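Local coordinates for protein glycerophosphoryl diester phosphodiesterase (Parabacteroides distasonis, PDB 3MZ2) that probably cleaves glycerophosphodiesters as a hydrolase of the glycerophosphodiester phosphodiesterase family, which is built on a TIM barrel, at residues G8-N16 with E54-T63; V229-D240 with I255-D266. All coordinates share one frame; numbering follows the deposited sequence. Where two conformers were deposited one is given.

Contact 1 of 2, residues G8-N16 with E54-T63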
# COMPACT_ATOMS: atom_id res chain seq x y z
N GLY A 8 -0.90 -36.13 -6.32
CA GLY A 8 -1.40 -36.35 -4.92
C GLY A 8 -1.14 -35.12 -4.05
O GLY A 8 0.02 -34.76 -3.83
N MSE A 9 -2.19 -34.49 -3.54
CA MSE A 9 -2.08 -33.23 -2.79
C MSE A 9 -2.79 -33.28 -1.42
O MSE A 9 -3.85 -33.91 -1.25
CB MSE A 9 -2.68 -32.05 -3.57
CG MSE A 9 -1.76 -31.42 -4.65
SE MSE A 9 -2.83 -30.18 -5.60
CE MSE A 9 -4.19 -31.52 -6.15
N ASN A 10 -2.18 -32.63 -0.45
CA ASN A 10 -2.83 -32.34 0.83
C ASN A 10 -3.88 -31.27 0.61
O ASN A 10 -3.61 -30.24 -0.06
CB ASN A 10 -1.83 -31.84 1.85
CG ASN A 10 -0.83 -32.89 2.27
OD1 ASN A 10 -1.13 -33.75 3.08
ND2 ASN A 10 0.38 -32.78 1.77
N THR A 11 -5.06 -31.49 1.19
CA THR A 11 -6.14 -30.55 1.10
C THR A 11 -6.68 -30.18 2.48
O THR A 11 -6.54 -30.92 3.47
CB THR A 11 -7.32 -31.08 0.21
OG1 THR A 11 -7.87 -32.28 0.79
CG2 THR A 11 -6.82 -31.32 -1.20
N LEU A 12 -7.29 -29.00 2.54
CA LEU A 12 -8.15 -28.65 3.65
C LEU A 12 -9.62 -28.95 3.29
O LEU A 12 -10.04 -28.80 2.14
CB LEU A 12 -7.98 -27.18 3.99
CG LEU A 12 -6.57 -26.65 4.24
CD1 LEU A 12 -6.59 -25.12 4.47
CD2 LEU A 12 -5.90 -27.38 5.42
N GLN A 13 -10.39 -29.34 4.29
CA GLN A 13 -11.78 -29.74 4.12
C GLN A 13 -12.70 -28.78 4.85
O GLN A 13 -13.01 -28.97 6.03
CB GLN A 13 -11.96 -31.18 4.57
CG GLN A 13 -11.04 -32.10 3.75
CD GLN A 13 -11.51 -32.24 2.31
OE1 GLN A 13 -11.08 -31.51 1.38
NE2 GLN A 13 -12.44 -33.16 2.11
N ILE A 14 -13.08 -27.71 4.15
CA ILE A 14 -13.81 -26.58 4.70
C ILE A 14 -14.97 -26.34 3.74
O ILE A 14 -14.78 -25.84 2.64
CB ILE A 14 -12.86 -25.36 4.84
CG1 ILE A 14 -11.78 -25.64 5.91
CG2 ILE A 14 -13.65 -24.11 5.21
CD1 ILE A 14 -10.69 -24.66 5.99
N SER A 15 -16.17 -26.75 4.14
CA SER A 15 -17.29 -26.75 3.20
C SER A 15 -18.08 -25.45 3.18
O SER A 15 -18.85 -25.24 2.26
CB SER A 15 -18.32 -27.85 3.49
OG SER A 15 -17.76 -29.12 3.72
N ASN A 16 -17.92 -24.62 4.20
CA ASN A 16 -18.75 -23.41 4.32
C ASN A 16 -18.10 -22.45 5.31
O ASN A 16 -17.10 -22.79 5.88
CB ASN A 16 -20.19 -23.79 4.73
CG ASN A 16 -20.22 -24.62 6.02
OD1 ASN A 16 -19.48 -24.36 6.95
ND2 ASN A 16 -21.07 -25.66 6.05
N GLU A 54 0.37 -25.82 -6.26
CA GLU A 54 0.19 -27.27 -6.40
C GLU A 54 1.38 -28.07 -5.82
O GLU A 54 1.19 -29.09 -5.10
CB GLU A 54 -0.00 -27.61 -7.89
CG GLU A 54 -1.25 -27.02 -8.49
CD GLU A 54 -1.25 -26.92 -10.02
OE1 GLU A 54 -0.36 -27.52 -10.69
OE2 GLU A 54 -2.16 -26.21 -10.55
N ASN A 55 2.58 -27.62 -6.15
CA ASN A 55 3.81 -28.21 -5.60
C ASN A 55 3.81 -28.16 -4.08
O ASN A 55 4.06 -29.17 -3.42
CB ASN A 55 5.04 -27.47 -6.13
CG ASN A 55 6.35 -28.15 -5.71
OD1 ASN A 55 6.56 -29.32 -6.01
ND2 ASN A 55 7.23 -27.40 -5.05
N THR A 56 3.50 -27.02 -3.50
CA THR A 56 3.48 -26.94 -2.05
C THR A 56 2.49 -27.95 -1.44
O THR A 56 2.84 -28.63 -0.50
CB THR A 56 3.14 -25.52 -1.55
OG1 THR A 56 4.14 -24.60 -2.00
CG2 THR A 56 3.07 -25.42 -0.01
N LEU A 57 1.27 -28.04 -1.95
CA LEU A 57 0.32 -29.03 -1.43
C LEU A 57 0.75 -30.49 -1.54
O LEU A 57 0.28 -31.33 -0.76
CB LEU A 57 -1.04 -28.86 -2.08
CG LEU A 57 -1.74 -27.54 -1.79
CD1 LEU A 57 -3.15 -27.63 -2.34
CD2 LEU A 57 -1.75 -27.15 -0.31
N SER A 58 1.64 -30.83 -2.48
CA SER A 58 2.16 -32.20 -2.58
C SER A 58 2.97 -32.60 -1.34
O SER A 58 3.07 -33.78 -1.01
CB SER A 58 3.03 -32.36 -3.83
OG SER A 58 2.32 -31.97 -5.01
N TYR A 59 3.56 -31.62 -0.66
CA TYR A 59 4.37 -31.83 0.56
C TYR A 59 3.67 -31.49 1.88
O TYR A 59 3.95 -32.10 2.91
CB TYR A 59 5.64 -30.99 0.49
CG TYR A 59 6.58 -31.35 -0.62
CD1 TYR A 59 6.47 -30.77 -1.86
CD2 TYR A 59 7.64 -32.24 -0.39
CE1 TYR A 59 7.35 -31.09 -2.89
CE2 TYR A 59 8.54 -32.57 -1.42
CZ TYR A 59 8.38 -31.98 -2.68
OH TYR A 59 9.23 -32.26 -3.73
N THR A 60 2.77 -30.51 1.87
CA THR A 60 2.11 -30.08 3.06
C THR A 60 0.76 -29.46 2.83
O THR A 60 0.58 -28.77 1.84
CB THR A 60 3.03 -29.03 3.80
OG1 THR A 60 2.44 -28.63 5.05
CG2 THR A 60 3.33 -27.79 2.92
N PRO A 61 -0.20 -29.62 3.77
CA PRO A 61 -1.35 -28.72 3.72
C PRO A 61 -0.90 -27.30 3.96
O PRO A 61 0.03 -27.08 4.73
CB PRO A 61 -2.25 -29.21 4.87
CG PRO A 61 -1.39 -29.96 5.73
CD PRO A 61 -0.25 -30.50 4.95
N ALA A 62 -1.51 -26.34 3.26
CA ALA A 62 -1.16 -24.95 3.45
C ALA A 62 -2.30 -24.09 2.90
O ALA A 62 -3.08 -24.55 2.08
CB ALA A 62 0.16 -24.62 2.73
N THR A 63 -2.34 -22.85 3.37
CA THR A 63 -3.08 -21.76 2.76
C THR A 63 -2.09 -20.94 1.96
O THR A 63 -0.88 -21.15 2.07
CB THR A 63 -3.74 -20.86 3.79
OG1 THR A 63 -2.74 -20.40 4.71
CG2 THR A 63 -4.82 -21.65 4.56
O HOH W 1 -4.09 -27.78 1.86
O HOH W 2 2.46 -35.25 1.69
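Asn10 N donates to Leu57 O (2.8 Å), where strand 10-12 runs across helix 50-59 near its C-terminal end, their local axes 96° apart and 7.4 Å from each other at closest approach. In this TIM-barrel protein the short N-terminal strand, paired antiparallel with strand 289-291, thus lies over the helix that leads into barrel strand 63-70. Asn10 uses its side chain as a second donor: ND2 reaches Leu57 O at 2.9 Å, from the opposite face of the carbonyl plane to the backbone N, so one residue clamps the oxygen from two sides. Its chi1 of -68° sets CG beside the backbone N, which brings both donors to the same acceptor. The amide also lies against Pro61, with Asn10 CG 3.6 Å from Pro61 CD, and a water links ND2 to Ser58 O.

Before it, selenomethionine Met9 lays CG 3.7 Å from Leu57 CB, then bends at chi3, with SE still 4.2 Å from Leu57 CD1. Leu57 in turn places CB, CG and both methyls around Asn10 O. Farther along, Leu12 spreads its branches, CD2 meeting Pro61 CB and CD1 meeting Thr63 CG2; Phe23 and Phe289 also touch this leucine. Between the two segments, a water accepts from Ala62 N at 3.3 Å and lies 3.2 Å from Asn10 O, to which it may donate.

Contact 2 of 2, residues V229-D240 with I255-D266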
# COMPACT_ATOMS: atom_id res chain seq x y z
N VAL A 229 -8.43 -16.57 19.02
CA VAL A 229 -7.77 -16.17 17.78
C VAL A 229 -6.41 -16.85 17.60
O VAL A 229 -5.57 -16.78 18.48
CB VAL A 229 -7.63 -14.64 17.74
CG1 VAL A 229 -6.81 -14.11 16.54
CG2 VAL A 229 -9.03 -14.01 17.73
N MSE A 230 -6.21 -17.50 16.45
CA MSE A 230 -4.91 -18.05 16.08
C MSE A 230 -3.99 -16.97 15.56
O MSE A 230 -4.46 -16.05 14.89
CB MSE A 230 -5.06 -19.11 15.00
CG MSE A 230 -5.69 -20.31 15.60
SE MSE A 230 -6.12 -21.80 14.46
CE MSE A 230 -4.36 -22.65 14.34
N CYS A 231 -2.70 -17.14 15.84
CA CYS A 231 -1.67 -16.13 15.59
C CYS A 231 -0.56 -16.63 14.65
O CYS A 231 -0.05 -17.76 14.78
CB CYS A 231 -1.10 -15.63 16.95
SG CYS A 231 -2.32 -14.89 18.01
N MSE A 232 -0.22 -15.75 13.73
CA MSE A 232 0.69 -16.08 12.65
C MSE A 232 1.91 -15.18 12.71
O MSE A 232 1.78 -13.95 12.78
CB MSE A 232 0.01 -15.86 11.32
CG MSE A 232 0.82 -16.41 10.14
SE MSE A 232 -0.20 -16.20 8.52
CE MSE A 232 0.44 -14.47 7.92
N ILE A 233 3.08 -15.80 12.64
CA ILE A 233 4.34 -15.11 12.35
C ILE A 233 4.72 -15.29 10.89
O ILE A 233 4.61 -16.37 10.34
CB ILE A 233 5.50 -15.71 13.23
CG1 ILE A 233 5.31 -15.32 14.70
CG2 ILE A 233 6.86 -15.35 12.70
CD1 ILE A 233 5.64 -13.84 15.00
N SER A 234 5.19 -14.21 10.25
CA SER A 234 5.71 -14.30 8.91
C SER A 234 7.21 -14.32 9.02
O SER A 234 7.82 -13.37 9.54
CB SER A 234 5.34 -13.12 8.06
OG SER A 234 5.97 -13.27 6.77
N THR A 235 7.81 -15.40 8.52
CA THR A 235 9.25 -15.56 8.48
C THR A 235 9.88 -15.01 7.19
O THR A 235 11.10 -15.05 7.01
CB THR A 235 9.64 -17.04 8.67
OG1 THR A 235 9.00 -17.85 7.71
CG2 THR A 235 9.27 -17.51 10.10
N ALA A 236 9.05 -14.47 6.29
CA ALA A 236 9.57 -14.02 5.00
C ALA A 236 10.69 -12.99 5.15
O ALA A 236 11.72 -13.11 4.52
CB ALA A 236 8.40 -13.51 4.06
N PRO A 237 10.51 -11.99 6.01
CA PRO A 237 11.62 -11.01 6.15
C PRO A 237 12.69 -11.41 7.13
O PRO A 237 13.78 -10.77 7.24
CB PRO A 237 10.89 -9.74 6.64
CG PRO A 237 9.63 -10.16 7.18
CD PRO A 237 9.31 -11.58 6.73
N SER A 238 12.40 -12.46 7.89
CA SER A 238 13.21 -12.78 9.07
C SER A 238 13.84 -14.17 8.89
O SER A 238 14.86 -14.30 8.20
CB SER A 238 12.35 -12.66 10.32
OG SER A 238 11.11 -13.38 10.18
N ASP A 239 13.27 -15.20 9.49
CA ASP A 239 13.95 -16.50 9.52
C ASP A 239 14.13 -17.16 8.17
O ASP A 239 15.04 -17.96 8.02
CB ASP A 239 13.28 -17.44 10.52
CG ASP A 239 13.06 -16.78 11.87
OD1 ASP A 239 14.03 -16.69 12.61
OD2 ASP A 239 11.95 -16.22 12.11
N ASP A 240 13.31 -16.83 7.16
CA ASP A 240 13.52 -17.37 5.82
C ASP A 240 14.86 -16.98 5.23
O ASP A 240 15.34 -17.61 4.30
CB ASP A 240 12.44 -16.91 4.82
CG ASP A 240 11.09 -17.53 5.08
OD1 ASP A 240 10.98 -18.48 5.87
OD2 ASP A 240 10.13 -17.14 4.38
N ILE A 255 9.67 -21.11 16.70
CA ILE A 255 8.43 -20.35 16.59
C ILE A 255 7.25 -21.15 17.12
O ILE A 255 6.46 -20.64 17.91
CB ILE A 255 8.16 -19.85 15.17
CG1 ILE A 255 9.20 -18.78 14.81
CG2 ILE A 255 6.73 -19.30 15.08
CD1 ILE A 255 9.41 -18.57 13.30
N ILE A 256 7.16 -22.43 16.73
CA ILE A 256 6.07 -23.28 17.21
C ILE A 256 6.19 -23.51 18.75
O ILE A 256 5.21 -23.42 19.50
CB ILE A 256 5.99 -24.61 16.41
CG1 ILE A 256 5.72 -24.34 14.91
CG2 ILE A 256 4.92 -25.54 16.97
CD1 ILE A 256 4.47 -23.45 14.63
N ARG A 257 7.42 -23.70 19.22
CA ARG A 257 7.64 -23.96 20.65
C ARG A 257 7.22 -22.74 21.50
O ARG A 257 6.86 -22.92 22.69
CB ARG A 257 9.11 -24.30 20.91
CG ARG A 257 9.58 -25.65 20.42
CD ARG A 257 11.01 -25.91 20.95
NE ARG A 257 11.64 -27.06 20.28
CZ ARG A 257 12.64 -27.01 19.39
NH1 ARG A 257 13.21 -25.85 19.02
NH2 ARG A 257 13.09 -28.14 18.85
N GLN A 258 7.28 -21.55 20.90
CA GLN A 258 6.89 -20.30 21.58
C GLN A 258 5.37 -20.09 21.64
O GLN A 258 4.88 -19.12 22.26
CB GLN A 258 7.53 -19.07 20.91
CG GLN A 258 9.07 -18.96 20.94
CD GLN A 258 9.65 -18.87 22.34
OE1 GLN A 258 9.05 -19.34 23.31
NE2 GLN A 258 10.84 -18.27 22.45
N GLY A 259 4.61 -20.95 20.98
CA GLY A 259 3.12 -20.96 21.09
C GLY A 259 2.41 -20.38 19.88
O GLY A 259 1.16 -20.28 19.87
N VAL A 260 3.18 -20.00 18.88
CA VAL A 260 2.64 -19.45 17.62
C VAL A 260 1.95 -20.59 16.84
O VAL A 260 2.38 -21.78 16.85
CB VAL A 260 3.75 -18.81 16.80
CG1 VAL A 260 3.26 -18.48 15.38
CG2 VAL A 260 4.28 -17.52 17.51
N ASP A 261 0.84 -20.23 16.20
CA ASP A 261 -0.10 -21.21 15.59
C ASP A 261 0.17 -21.44 14.13
O ASP A 261 -0.06 -22.56 13.60
CB ASP A 261 -1.55 -20.76 15.83
CG ASP A 261 -1.81 -20.44 17.31
OD1 ASP A 261 -1.60 -21.37 18.13
OD2 ASP A 261 -2.06 -19.26 17.61
N ILE A 262 0.59 -20.38 13.44
CA ILE A 262 0.71 -20.40 11.99
C ILE A 262 2.04 -19.75 11.62
O ILE A 262 2.41 -18.73 12.16
CB ILE A 262 -0.48 -19.62 11.29
CG1 ILE A 262 -1.86 -20.02 11.89
CG2 ILE A 262 -0.41 -19.84 9.79
CD1 ILE A 262 -3.05 -19.18 11.42
N ILE A 263 2.79 -20.41 10.72
CA ILE A 263 3.97 -19.78 10.09
C ILE A 263 3.67 -19.46 8.64
O ILE A 263 3.28 -20.38 7.86
CB ILE A 263 5.19 -20.69 10.16
CG1 ILE A 263 5.64 -20.78 11.62
CG2 ILE A 263 6.33 -20.12 9.31
CD1 ILE A 263 6.68 -21.90 11.88
N GLU A 264 3.77 -18.18 8.27
CA GLU A 264 3.76 -17.76 6.87
C GLU A 264 5.19 -17.62 6.37
O GLU A 264 6.00 -16.91 6.98
CB GLU A 264 3.04 -16.43 6.67
CG GLU A 264 3.02 -15.96 5.22
CD GLU A 264 2.60 -14.51 5.10
OE1 GLU A 264 3.36 -13.61 5.53
OE2 GLU A 264 1.52 -14.27 4.61
N SER A 265 5.50 -18.28 5.25
CA SER A 265 6.87 -18.42 4.79
C SER A 265 6.97 -18.47 3.29
O SER A 265 6.06 -19.01 2.61
CB SER A 265 7.46 -19.70 5.43
OG SER A 265 8.77 -20.00 5.00
N ASP A 266 8.10 -17.97 2.76
CA ASP A 266 8.44 -18.15 1.36
C ASP A 266 8.89 -19.60 1.12
O ASP A 266 9.00 -19.99 -0.02
CB ASP A 266 9.55 -17.19 0.90
CG ASP A 266 9.09 -15.76 0.74
OD1 ASP A 266 7.93 -15.57 0.36
OD2 ASP A 266 9.89 -14.83 0.99
O HOH W 3 12.27 -14.45 2.14
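Met230, a selenomethionine, in one of its two conformers folds CE back against Asp261 CB, just ahead of the parallel pairing of strands 231-234 and 262-265, the ends of a beta-alpha-beta unit of the TIM barrel. At Cys231 the carboxylate of Asp261 stands in for a backbone partner: OD2 accepts Cys231 N at 2.8 Å through its anti lone pair, and it also binds His225, while OD1 makes a salt bridge to Arg30. Cys231 O takes both Asp261 N and Ile262 N. Met232, also a selenomethionine with two conformers, drapes over the sheet face it shares with Ile262, Ser234 and Glu264, and in one of them its CG lies 3.6 Å from Ile262 CB. Ile233, on the other face, crosses Val260 at about a right angle, and Ile233 CG1 lies 3.7 Å from Val260 CG2; its backbone N and O bond to Ile262 O and Glu264 N. Ser234 OG donates to Glu264 OE1 (2.9 Å).

Beyond the strand, Thr235 N lies almost in line with the C=O bond of Glu264, and Thr235 CG2 presses on Ile255 CD1 at a tight 3.4 Å. Thr235 OG1 turns instead to Asp240 OD1, entering from above the carboxylate plane; Ser265 OG comes to that oxygen from the opposite face at 2.8 Å, and Tyr252 OH adds a third bond. Asp240 OD2 receives Asp266 N at 2.7 Å, which fixes the carboxylate across the end of the strand. Asp266 itself bonds to His37 and lies near a sulfate, probably from the crystallisation liquor, at the C-terminal ends of the barrel strands, where TIM-barrel active sites lie; this is consistent with a pocket. Around the two strands, strand 205-210 flanks strand 231-234, strand 33-36 flanks strand 262-265, and helices 215-226 and 245-257 pack on the Cys231, Ile233 and Val260 side.

The two contacts come in series along the chain, contact 1 closing before contact 2 opens. Their centres lie about 18 Å apart, with about 6 Å between their nearest atoms, so they do not meet directly. What joins them is the barrel sheet: strand 63-70, which contact 1 leads into, pairs with strand 33-36, and that strand pairs in turn with strand 262-265 of contact 2. Contact 2 thus lies within the barrel wall. Helix 268-275, following contact 2 in sequence, packs on helix 50-59 of contact 1. The barrel closes where strand 262-265 meets strand 33-36, while contact 1 fastens the N-terminal strand outside the barrel sheet.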